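Local coordinates for glycoside hydrolase family protein (Novosphingobium sp. PP1Y, PDB 6Q2F) that probably hydrolyses alpha-L-rhamnosides, releasing terminal rhamnose from glycosides as an alpha-L-rhamnosidase, at residues Asp547-Leu550 and Tyr551-Arg555. Residues are numbered along the deposited sequence; the frame is centred on the assembly and turned at random.
Sequences DRFL and YDYRR
Successive turns of one alpha-helix, 543-575, meet here, with Leu550 O accepting the backbone N-H of Arg554 in the i to i+4 pattern. Arg554 N donates to Leu550 O at 2.8 Å, nearly straight at 175°, and Tyr551 N reaches Asp547 O at 3.0 Å. The Arg554 side chain then doubles back toward the earlier turn: its bend at chi3 (-53°) lays the guanidinium over the backbone, one face toward Leu550 O, while NH1 passes 3.7 Å from Leu550 CB. Arginine suits this place because its methylene chain can pack along the helix while NH1 at its end still reaches two acceptors, the water and Lys385 O. Arg554 NH1 donates to a water 3.0 Å away that lies in the plane of the guanidinium, and that water donates in turn to Asp547 O, which thus accepts two hydrogen bonds; Tyr394 adds a cation-pi contact. A leucine in place of Arg554 would probably leave the bridging water and Lys385 O without this donor and Tyr394 without its cation. Elsewhere on the helix, Phe549 and Tyr553 run side by side, CZ of Phe549 lying 3.9 Å from CD1 of Tyr553, with the ring planes at 55°. The wholly apolar ring of Phe549 suits its buried place, whereas Tyr553 also carries a hydroxyl that bonds Asn511 O. Asp552, buried, has its carboxylate satisfied by Tyr526, Ser829 and Asn830; together with Tyr553 it packs on helix 516-524, while Tyr551 leans on the loops at Tyr395 and Pro828.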
ATOM      1  N   ASP A 547      -3.663  -2.685  29.352  1.00 37.11           N
ATOM      2  CA  ASP A 547      -3.684  -3.050  27.938  1.00 32.91           C
ATOM      3  C   ASP A 547      -4.749  -2.261  27.185  1.00 36.97           C
ATOM      4  O   ASP A 547      -4.534  -1.862  26.032  1.00 36.05           O
ATOM      5  CB  ASP A 547      -3.920  -4.550  27.782  1.00 34.18           C
ATOM      6  CG  ASP A 547      -2.689  -5.367  28.105  1.00 47.86           C
ATOM      7  OD1 ASP A 547      -1.588  -4.778  28.179  1.00 50.90           O
ATOM      8  OD2 ASP A 547      -2.815  -6.595  28.274  1.00 51.92           O
ATOM      9  N   ARG A 548      -5.903  -2.014  27.820  1.00 31.11           N
ATOM     10  CA  ARG A 548      -6.924  -1.213  27.155  1.00 31.33           C
ATOM     11  C   ARG A 548      -6.526   0.252  27.104  1.00 27.92           C
ATOM     12  O   ARG A 548      -6.776   0.929  26.101  1.00 28.37           O
ATOM     13  CB  ARG A 548      -8.277  -1.380  27.839  1.00 31.67           C
ATOM     14  CG  ARG A 548      -8.880  -2.745  27.586  1.00 33.32           C
ATOM     15  CD  ARG A 548     -10.143  -2.940  28.382  1.00 36.74           C
ATOM     16  NE  ARG A 548     -10.650  -4.286  28.158  1.00 45.69           N
ATOM     17  CZ  ARG A 548     -11.817  -4.734  28.600  1.00 45.88           C
ATOM     18  NH1 ARG A 548     -12.629  -3.947  29.307  1.00 44.38           N
ATOM     19  NH2 ARG A 548     -12.166  -5.972  28.324  1.00 45.99           N
ATOM     20  N   PHE A 549      -5.873   0.759  28.154  1.00 27.52           N
ATOM     21  CA  PHE A 549      -5.380   2.125  28.052  1.00 26.31           C
ATOM     22  C   PHE A 549      -4.395   2.257  26.904  1.00 25.05           C
ATOM     23  O   PHE A 549      -4.452   3.223  26.135  1.00 31.38           O
ATOM     24  CB  PHE A 549      -4.707   2.593  29.330  1.00 28.46           C
ATOM     25  CG  PHE A 549      -3.814   3.776  29.094  1.00 33.96           C
ATOM     26  CD1 PHE A 549      -4.360   5.006  28.774  1.00 27.74           C
ATOM     27  CD2 PHE A 549      -2.437   3.648  29.126  1.00 35.90           C
ATOM     28  CE1 PHE A 549      -3.552   6.105  28.532  1.00 31.15           C
ATOM     29  CE2 PHE A 549      -1.624   4.741  28.879  1.00 30.90           C
ATOM     30  CZ  PHE A 549      -2.183   5.970  28.579  1.00 29.05           C
ATOM     31  N   LEU A 550      -3.468   1.308  26.784  1.00 30.24           N
ATOM     32  CA  LEU A 550      -2.476   1.402  25.720  1.00 29.27           C
ATOM     33  C   LEU A 550      -3.143   1.315  24.353  1.00 27.47           C
ATOM     34  O   LEU A 550      -2.801   2.087  23.446  1.00 32.07           O
ATOM     35  CB  LEU A 550      -1.401   0.327  25.913  1.00 35.04           C
ATOM     36  CG  LEU A 550      -0.664   0.538  27.249  1.00 36.20           C
ATOM     37  CD1 LEU A 550       0.138  -0.685  27.692  1.00 35.72           C
ATOM     38  CD2 LEU A 550       0.223   1.782  27.200  1.00 33.03           C
ATOM     39  N   TYR A 551      -4.126   0.417  24.196  1.00 31.98           N
ATOM     40  CA  TYR A 551      -4.958   0.412  22.993  1.00 30.83           C
ATOM     41  C   TYR A 551      -5.544   1.794  22.716  1.00 28.28           C
ATOM     42  O   TYR A 551      -5.483   2.296  21.587  1.00 28.08           O
ATOM     43  CB  TYR A 551      -6.090  -0.617  23.125  1.00 32.37           C
ATOM     44  CG  TYR A 551      -7.136  -0.519  22.017  1.00 28.37           C
ATOM     45  CD1 TYR A 551      -8.236   0.318  22.144  1.00 29.89           C
ATOM     46  CD2 TYR A 551      -7.003  -1.245  20.838  1.00 28.49           C
ATOM     47  CE1 TYR A 551      -9.186   0.431  21.125  1.00 26.54           C
ATOM     48  CE2 TYR A 551      -7.959  -1.149  19.812  1.00 27.86           C
ATOM     49  CZ  TYR A 551      -9.034  -0.300  19.963  1.00 25.39           C
ATOM     50  OH  TYR A 551      -9.994  -0.184  18.964  1.00 30.68           O
ATOM     51  N   ASP A 552      -6.137   2.413  23.742  1.00 25.97           N
ATOM     52  CA  ASP A 552      -6.708   3.752  23.598  1.00 24.53           C
ATOM     53  C   ASP A 552      -5.641   4.770  23.219  1.00 27.43           C
ATOM     54  O   ASP A 552      -5.905   5.716  22.465  1.00 26.50           O
ATOM     55  CB  ASP A 552      -7.394   4.179  24.909  1.00 22.95           C
ATOM     56  CG  ASP A 552      -8.711   3.455  25.140  1.00 34.88           C
ATOM     57  OD1 ASP A 552      -9.293   2.979  24.135  1.00 29.71           O
ATOM     58  OD2 ASP A 552      -9.163   3.366  26.312  1.00 29.86           O
ATOM     59  N   TYR A 553      -4.433   4.607  23.757  1.00 27.03           N
ATOM     60  CA  TYR A 553      -3.358   5.531  23.421  1.00 28.21           C
ATOM     61  C   TYR A 553      -2.937   5.354  21.971  1.00 28.58           C
ATOM     62  O   TYR A 553      -2.838   6.331  21.223  1.00 27.90           O
ATOM     63  CB  TYR A 553      -2.184   5.327  24.378  1.00 32.05           C
ATOM     64  CG  TYR A 553      -1.159   6.429  24.330  1.00 32.96           C
ATOM     65  CD1 TYR A 553      -1.280   7.547  25.149  1.00 31.37           C
ATOM     66  CD2 TYR A 553      -0.074   6.357  23.465  1.00 31.56           C
ATOM     67  CE1 TYR A 553      -0.342   8.556  25.113  1.00 31.22           C
ATOM     68  CE2 TYR A 553       0.868   7.369  23.410  1.00 30.71           C
ATOM     69  CZ  TYR A 553       0.728   8.468  24.246  1.00 33.46           C
ATOM     70  OH  TYR A 553       1.655   9.482  24.213  1.00 32.67           O
ATOM     71  N   ARG A 554      -2.723   4.105  21.547  1.00 24.15           N
ATOM     72  CA  ARG A 554      -2.410   3.842  20.147  1.00 23.80           C
ATOM     73  C   ARG A 554      -3.520   4.348  19.248  1.00 30.15           C
ATOM     74  O   ARG A 554      -3.256   4.887  18.168  1.00 34.36           O
ATOM     75  CB  ARG A 554      -2.176   2.343  19.922  1.00 24.34           C
ATOM     76  CG  ARG A 554      -0.907   1.809  20.611  1.00 27.84           C
ATOM     77  CD  ARG A 554      -0.557   0.417  20.094  1.00 32.07           C
ATOM     78  NE  ARG A 554      -1.708  -0.470  20.196  1.00 31.14           N
ATOM     79  CZ  ARG A 554      -2.062  -1.109  21.307  1.00 30.97           C
ATOM     80  NH1 ARG A 554      -1.346  -0.977  22.418  1.00 26.76           N
ATOM     81  NH2 ARG A 554      -3.127  -1.890  21.305  1.00 30.92           N
ATOM     82  N   ARG A 555      -4.772   4.217  19.695  1.00 25.91           N
ATOM     83  CA  ARG A 555      -5.883   4.636  18.847  1.00 23.57           C
ATOM     84  C   ARG A 555      -5.916   6.149  18.702  1.00 22.14           C
ATOM     85  O   ARG A 555      -6.272   6.678  17.637  1.00 24.11           O
ATOM     86  CB  ARG A 555      -7.198   4.112  19.416  1.00 25.76           C
ATOM     87  CG  ARG A 555      -8.407   4.521  18.593  1.00 27.35           C
ATOM     88  CD  ARG A 555      -9.575   3.598  18.848  1.00 28.22           C
ATOM     89  NE  ARG A 555     -10.759   4.001  18.094  1.00 26.26           N
ATOM     90  CZ  ARG A 555     -11.840   3.242  17.953  1.00 26.67           C
ATOM     91  NH1 ARG A 555     -11.870   2.034  18.505  1.00 28.20           N
ATOM     92  NH2 ARG A 555     -12.875   3.683  17.245  1.00 27.22           N
TER
HETATM   93  O   HOH W   1      -2.447  -2.814  24.485  1.00 33.42           O